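PDB 4FYE: SidF, inhibitor of growth family, member 3 from Legionella pneumophila subsp. pneumophila, which probably removes the 3-phosphate from phosphatidylinositol phosphates such as the 3,4,5-trisphosphate, as a phosphoinositide phosphatase of Legionella. Local coordinates for residues 43-56 with 179-191. The protein carries 1 engineered substitution. Residues are numbered along the deposited sequence; the frame is centred on the assembly and turned at random.
Sequences DPMLDGKQVVVVNS and SHNRDTLIHRFKA
Strands 50-55 and 184-189 are the parallel neighbours in a mixed six-stranded sheet, with Val51 set against Thr184 and Asn55 against Arg188. Six backbone hydrogen bonds join them, from Thr184 N to Gln50 O at one end to Ser56 N to Arg188 O at the other. Thr184, Ile186 and Arg188 each use both N and O. Val52 and Val54 do the same, while Gln50 gives only its O here and Ser56 only its N.

On the face of Val51 and Val53, Ile186 lies alongside Val53, and its CD1 reaches back to Val51. Ile186 CD1 is 3.9 Å from Val51 CG1, and Ile186 CB is 4.0 Å from Val53 CG2. Arg188 runs beside Asn55, and Arg188 CD lies 3.8 Å from Val53 CG1. Asn55 OD1 is 3.4 Å from Arg188 CD, with the amide and guanidinium planes 44° apart. Beyond this the guanidinium forms a salt bridge with Glu199 and a hydrogen bond to Leu17 O.

On the other face, Val52 CG2 meets Leu185 CD2 at 4.0 Å, the two side chains pointing the same way. His187 has CG anti to its backbone N (chi1 -176°), which carries the ring along the strand toward Ser56. His187 NE2 donates to Ser56 OG over 2.9 Å, close to the ring plane. Val54 O also lies at the ring edge, 3.1 Å from His187 CD2, while Phe189 CD1 covers one ring face. Ser56 OG has a second partner in Glu699, and helix 701-712 packs on Leu185 and His187.

Strand 39-42 flanks 50-55, and strand 199-206 flanks 184-189, both antiparallel. The 122 residues between segments 43-56 and 179-191 are largely helical and hold no strand. Adjacent parallel strands joined through helices form a beta-alpha-beta crossover, here a long one, in the mixed alpha-beta phosphatase domain of SidF.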
loop_
_atom_site.group_PDB
_atom_site.type_symbol
_atom_site.label_atom_id
_atom_site.label_comp_id
_atom_site.label_asym_id
_atom_site.label_seq_id
_atom_site.Cartn_x
_atom_site.Cartn_y
_atom_site.Cartn_z
ATOM N N ASP A 43 -7.620 -21.512 2.908
ATOM C CA ASP A 43 -6.645 -21.170 1.866
ATOM C C ASP A 43 -6.367 -22.401 1.003
ATOM O O ASP A 43 -6.187 -23.504 1.528
ATOM C CB ASP A 43 -5.371 -20.621 2.473
ATOM C CG ASP A 43 -4.438 -20.032 1.431
ATOM O OD1 ASP A 43 -3.684 -20.830 0.811
ATOM O OD2 ASP A 43 -4.486 -18.790 1.212
ATOM N N PRO A 44 -6.385 -22.238 -0.326
ATOM C CA PRO A 44 -6.218 -23.413 -1.190
ATOM C C PRO A 44 -4.816 -23.984 -1.121
ATOM O O PRO A 44 -4.548 -25.049 -1.696
ATOM C CB PRO A 44 -6.439 -22.864 -2.605
ATOM C CG PRO A 44 -6.140 -21.395 -2.507
ATOM C CD PRO A 44 -6.475 -20.978 -1.094
ATOM N N MET A 45 -3.919 -23.311 -0.431
ATOM C CA MET A 45 -2.535 -23.714 -0.505
ATOM C C MET A 45 -1.833 -23.672 0.824
ATOM O O MET A 45 -1.108 -24.590 1.132
ATOM C CB MET A 45 -1.773 -22.897 -1.562
ATOM C CG MET A 45 -2.393 -23.051 -2.941
ATOM S SD MET A 45 -1.300 -22.991 -4.363
ATOM C CE MET A 45 0.094 -22.058 -3.726
ATOM N N LEU A 46 -2.039 -22.626 1.611
ATOM C CA LEU A 46 -1.420 -22.596 2.917
ATOM C C LEU A 46 -2.321 -23.147 4.023
ATOM O O LEU A 46 -3.399 -22.621 4.290
ATOM C CB LEU A 46 -0.892 -21.214 3.243
ATOM C CG LEU A 46 0.196 -21.219 4.335
ATOM C CD1 LEU A 46 1.066 -22.488 4.431
ATOM C CD2 LEU A 46 1.048 -19.971 4.154
ATOM N N ASP A 47 -1.830 -24.188 4.682
ATOM C CA ASP A 47 -2.628 -25.066 5.548
ATOM C C ASP A 47 -3.623 -24.386 6.509
ATOM O O ASP A 47 -4.829 -24.624 6.411
ATOM C CB ASP A 47 -1.700 -25.984 6.334
ATOM C CG ASP A 47 -0.771 -25.204 7.233
ATOM O OD1 ASP A 47 -0.297 -25.803 8.231
ATOM O OD2 ASP A 47 -0.555 -23.983 6.950
ATOM N N GLY A 48 -3.150 -23.570 7.448
ATOM C CA GLY A 48 -4.107 -22.954 8.402
ATOM C C GLY A 48 -4.504 -21.511 8.061
ATOM O O GLY A 48 -4.978 -20.794 8.910
ATOM N N LYS A 49 -4.273 -21.066 6.825
ATOM C CA LYS A 49 -4.711 -19.721 6.432
ATOM C C LYS A 49 -6.163 -19.666 5.878
ATOM O O LYS A 49 -6.714 -20.672 5.373
ATOM C CB LYS A 49 -3.712 -19.022 5.493
ATOM C CG LYS A 49 -2.228 -19.012 5.907
ATOM C CD LYS A 49 -1.932 -18.495 7.312
ATOM C CE LYS A 49 -0.441 -18.200 7.504
ATOM N NZ LYS A 49 -0.127 -17.487 8.783
ATOM N N GLN A 50 -6.781 -18.495 6.018
ATOM C CA GLN A 50 -8.146 -18.314 5.567
ATOM C C GLN A 50 -8.279 -17.221 4.546
ATOM O O GLN A 50 -7.406 -16.355 4.436
ATOM C CB GLN A 50 -9.067 -18.056 6.759
ATOM C CG GLN A 50 -9.468 -19.376 7.423
ATOM C CD GLN A 50 -10.105 -19.188 8.792
ATOM O OE1 GLN A 50 -10.671 -18.133 9.098
ATOM N NE2 GLN A 50 -10.024 -20.227 9.626
ATOM N N VAL A 51 -9.429 -17.222 3.879
ATOM C CA VAL A 51 -9.708 -16.301 2.831
ATOM C C VAL A 51 -11.099 -15.755 2.998
ATOM O O VAL A 51 -12.031 -16.529 3.185
ATOM C CB VAL A 51 -9.673 -17.071 1.535
ATOM C CG1 VAL A 51 -9.881 -16.149 0.372
ATOM C CG2 VAL A 51 -8.344 -17.771 1.446
ATOM N N VAL A 52 -11.269 -14.437 2.910
ATOM C CA VAL A 52 -12.607 -13.913 2.958
ATOM C C VAL A 52 -12.985 -13.370 1.577
ATOM O O VAL A 52 -12.230 -12.560 0.996
ATOM C CB VAL A 52 -12.691 -12.741 3.916
ATOM C CG1 VAL A 52 -14.147 -12.310 4.017
ATOM C CG2 VAL A 52 -12.085 -13.065 5.287
ATOM N N VAL A 53 -14.156 -13.739 1.064
ATOM C CA VAL A 53 -14.533 -13.411 -0.321
ATOM C C VAL A 53 -15.910 -12.696 -0.327
ATOM O O VAL A 53 -16.829 -13.108 0.362
ATOM C CB VAL A 53 -14.578 -14.684 -1.213
ATOM C CG1 VAL A 53 -14.981 -14.370 -2.657
ATOM C CG2 VAL A 53 -13.225 -15.410 -1.260
ATOM N N VAL A 54 -16.031 -11.626 -1.089
ATOM C CA VAL A 54 -17.273 -10.950 -1.268
ATOM C C VAL A 54 -17.559 -10.846 -2.769
ATOM O O VAL A 54 -16.710 -10.356 -3.519
ATOM C CB VAL A 54 -17.207 -9.492 -0.713
ATOM C CG1 VAL A 54 -18.397 -8.687 -1.206
ATOM C CG2 VAL A 54 -17.242 -9.429 0.806
ATOM N N ASN A 55 -18.759 -11.227 -3.200
ATOM C CA ASN A 55 -19.274 -10.903 -4.546
ATOM C C ASN A 55 -20.257 -9.763 -4.538
ATOM O O ASN A 55 -21.205 -9.794 -3.755
ATOM C CB ASN A 55 -19.967 -12.149 -5.174
ATOM C CG ASN A 55 -19.130 -13.385 -4.999
ATOM O OD1 ASN A 55 -18.242 -13.648 -5.796
ATOM N ND2 ASN A 55 -19.308 -14.069 -3.891
ATOM N N SER A 56 -20.100 -8.777 -5.420
ATOM C CA SER A 56 -21.134 -7.719 -5.468
ATOM C C SER A 56 -22.500 -8.334 -5.783
ATOM O O SER A 56 -22.598 -9.188 -6.654
ATOM C CB SER A 56 -20.812 -6.646 -6.504
ATOM O OG SER A 56 -19.654 -5.927 -6.116
ATOM N N SER A 179 -2.875 -9.742 13.999
ATOM C CA SER A 179 -1.582 -9.905 13.327
ATOM C C SER A 179 -0.991 -11.329 13.276
ATOM O O SER A 179 -0.386 -11.692 12.279
ATOM C CB SER A 179 -0.567 -8.927 13.903
ATOM O OG SER A 179 -1.051 -7.588 13.823
ATOM N N HIS A 180 -1.147 -12.147 14.316
ATOM C CA HIS A 180 -0.661 -13.522 14.214
ATOM C C HIS A 180 -1.245 -14.312 13.054
ATOM O O HIS A 180 -0.691 -15.342 12.688
ATOM C CB HIS A 180 -0.792 -14.310 15.529
ATOM C CG HIS A 180 -0.281 -15.756 15.435
ATOM N ND1 HIS A 180 -1.113 -16.824 15.372
ATOM C CD2 HIS A 180 1.020 -16.273 15.341
ATOM C CE1 HIS A 180 -0.390 -17.965 15.273
ATOM N NE2 HIS A 180 0.913 -17.630 15.255
ATOM N N ASN A 181 -2.352 -13.887 12.449
ATOM C CA ASN A 181 -2.892 -14.706 11.345
ATOM C C ASN A 181 -3.842 -13.971 10.424
ATOM O O ASN A 181 -5.072 -13.977 10.620
ATOM C CB ASN A 181 -3.525 -16.008 11.863
ATOM C CG ASN A 181 -3.249 -17.205 10.949
ATOM O OD1 ASN A 181 -3.282 -18.370 11.390
ATOM N ND2 ASN A 181 -2.990 -16.930 9.669
ATOM N N ARG A 182 -3.260 -13.318 9.424
ATOM C CA ARG A 182 -4.039 -12.454 8.536
ATOM C C ARG A 182 -4.625 -13.234 7.346
ATOM O O ARG A 182 -3.956 -14.035 6.684
ATOM C CB ARG A 182 -3.229 -11.247 8.048
ATOM C CG ARG A 182 -2.477 -10.457 9.117
ATOM C CD ARG A 182 -0.978 -10.721 9.045
ATOM N NE ARG A 182 -0.229 -9.819 8.139
ATOM C CZ ARG A 182 -0.705 -8.758 7.460
ATOM N NH1 ARG A 182 -1.983 -8.387 7.528
ATOM N NH2 ARG A 182 0.114 -8.072 6.682
ATOM N N ASP A 183 -5.891 -12.971 7.090
ATOM C CA ASP A 183 -6.622 -13.603 6.052
ATOM C C ASP A 183 -6.339 -12.921 4.688
ATOM O O ASP A 183 -6.063 -11.714 4.588
ATOM C CB ASP A 183 -8.107 -13.479 6.401
ATOM C CG ASP A 183 -8.507 -14.263 7.627
ATOM O OD1 ASP A 183 -7.791 -15.215 8.040
ATOM O OD2 ASP A 183 -9.586 -13.927 8.195
ATOM N N THR A 184 -6.450 -13.674 3.630
ATOM C CA THR A 184 -6.440 -13.062 2.328
ATOM C C THR A 184 -7.818 -12.449 2.053
ATOM O O THR A 184 -8.830 -13.045 2.389
ATOM C CB THR A 184 -6.127 -14.130 1.272
ATOM O OG1 THR A 184 -4.738 -14.455 1.350
ATOM C CG2 THR A 184 -6.333 -13.554 -0.038
ATOM N N LEU A 185 -7.865 -11.281 1.437
ATOM C CA LEU A 185 -9.144 -10.701 1.217
ATOM C C LEU A 185 -9.425 -10.478 -0.255
ATOM O O LEU A 185 -8.588 -9.891 -0.986
ATOM C CB LEU A 185 -9.219 -9.370 1.933
ATOM C CG LEU A 185 -8.614 -9.357 3.319
ATOM C CD1 LEU A 185 -8.492 -7.869 3.628
ATOM C CD2 LEU A 185 -9.532 -10.079 4.335
ATOM N N ILE A 186 -10.629 -10.907 -0.675
ATOM C CA ILE A 186 -11.022 -10.889 -2.077
ATOM C C ILE A 186 -12.376 -10.228 -2.332
ATOM O O ILE A 186 -13.376 -10.521 -1.673
ATOM C CB ILE A 186 -11.053 -12.313 -2.658
ATOM C CG1 ILE A 186 -9.720 -12.994 -2.434
ATOM C CG2 ILE A 186 -11.233 -12.280 -4.188
ATOM C CD1 ILE A 186 -9.640 -14.347 -3.124
ATOM N N HIS A 187 -12.412 -9.328 -3.296
ATOM C CA HIS A 187 -13.677 -8.847 -3.833
ATOM C C HIS A 187 -13.809 -9.147 -5.287
ATOM O O HIS A 187 -12.985 -8.638 -6.097
ATOM C CB HIS A 187 -13.763 -7.371 -3.656
ATOM C CG HIS A 187 -15.076 -6.775 -4.085
ATOM N ND1 HIS A 187 -15.204 -5.489 -4.361
ATOM C CD2 HIS A 187 -16.297 -7.357 -4.365
ATOM C CE1 HIS A 187 -16.455 -5.209 -4.700
ATOM N NE2 HIS A 187 -17.120 -6.372 -4.747
ATOM N N ARG A 188 -14.830 -9.939 -5.629
ATOM C CA ARG A 188 -15.213 -10.242 -7.029
ATOM C C ARG A 188 -16.485 -9.535 -7.488
ATOM O O ARG A 188 -17.510 -9.542 -6.776
ATOM C CB ARG A 188 -15.556 -11.725 -7.142
ATOM C CG ARG A 188 -14.476 -12.586 -6.504
ATOM C CD ARG A 188 -14.888 -14.080 -6.447
ATOM N NE ARG A 188 -14.916 -14.700 -7.763
ATOM C CZ ARG A 188 -14.459 -15.927 -8.018
ATOM N NH1 ARG A 188 -13.949 -16.683 -7.046
ATOM N NH2 ARG A 188 -14.517 -16.408 -9.252
ATOM N N PHE A 189 -16.441 -9.041 -8.726
ATOM C CA PHE A 189 -17.517 -8.259 -9.353
ATOM C C PHE A 189 -17.333 -8.125 -10.897
ATOM O O PHE A 189 -16.215 -8.075 -11.378
ATOM C CB PHE A 189 -17.563 -6.813 -8.756
ATOM C CG PHE A 189 -16.226 -6.035 -8.880
ATOM C CD1 PHE A 189 -15.181 -6.243 -7.972
ATOM C CD2 PHE A 189 -16.020 -5.104 -9.931
ATOM C CE1 PHE A 189 -13.929 -5.600 -8.119
ATOM C CE2 PHE A 189 -14.778 -4.433 -10.071
ATOM C CZ PHE A 189 -13.749 -4.651 -9.137
ATOM N N LYS A 190 -18.418 -7.990 -11.654
ATOM C CA LYS A 190 -18.341 -7.566 -13.055
ATOM C C LYS A 190 -18.194 -6.046 -13.186
ATOM O O LYS A 190 -19.127 -5.305 -12.943
ATOM C CB LYS A 190 -19.568 -8.073 -13.816
ATOM C CG LYS A 190 -19.608 -9.604 -13.968
ATOM C CD LYS A 190 -21.002 -10.200 -14.319
ATOM C CE LYS A 190 -21.277 -10.215 -15.825
ATOM N NZ LYS A 190 -20.274 -10.975 -16.657
ATOM N N ALA A 191 -17.010 -5.566 -13.541
ATOM C CA ALA A 191 -16.859 -4.163 -13.890
ATOM C C ALA A 191 -17.697 -3.808 -15.116
ATOM O O ALA A 191 -17.946 -4.659 -15.974
ATOM C CB ALA A 191 -15.413 -3.880 -14.182
#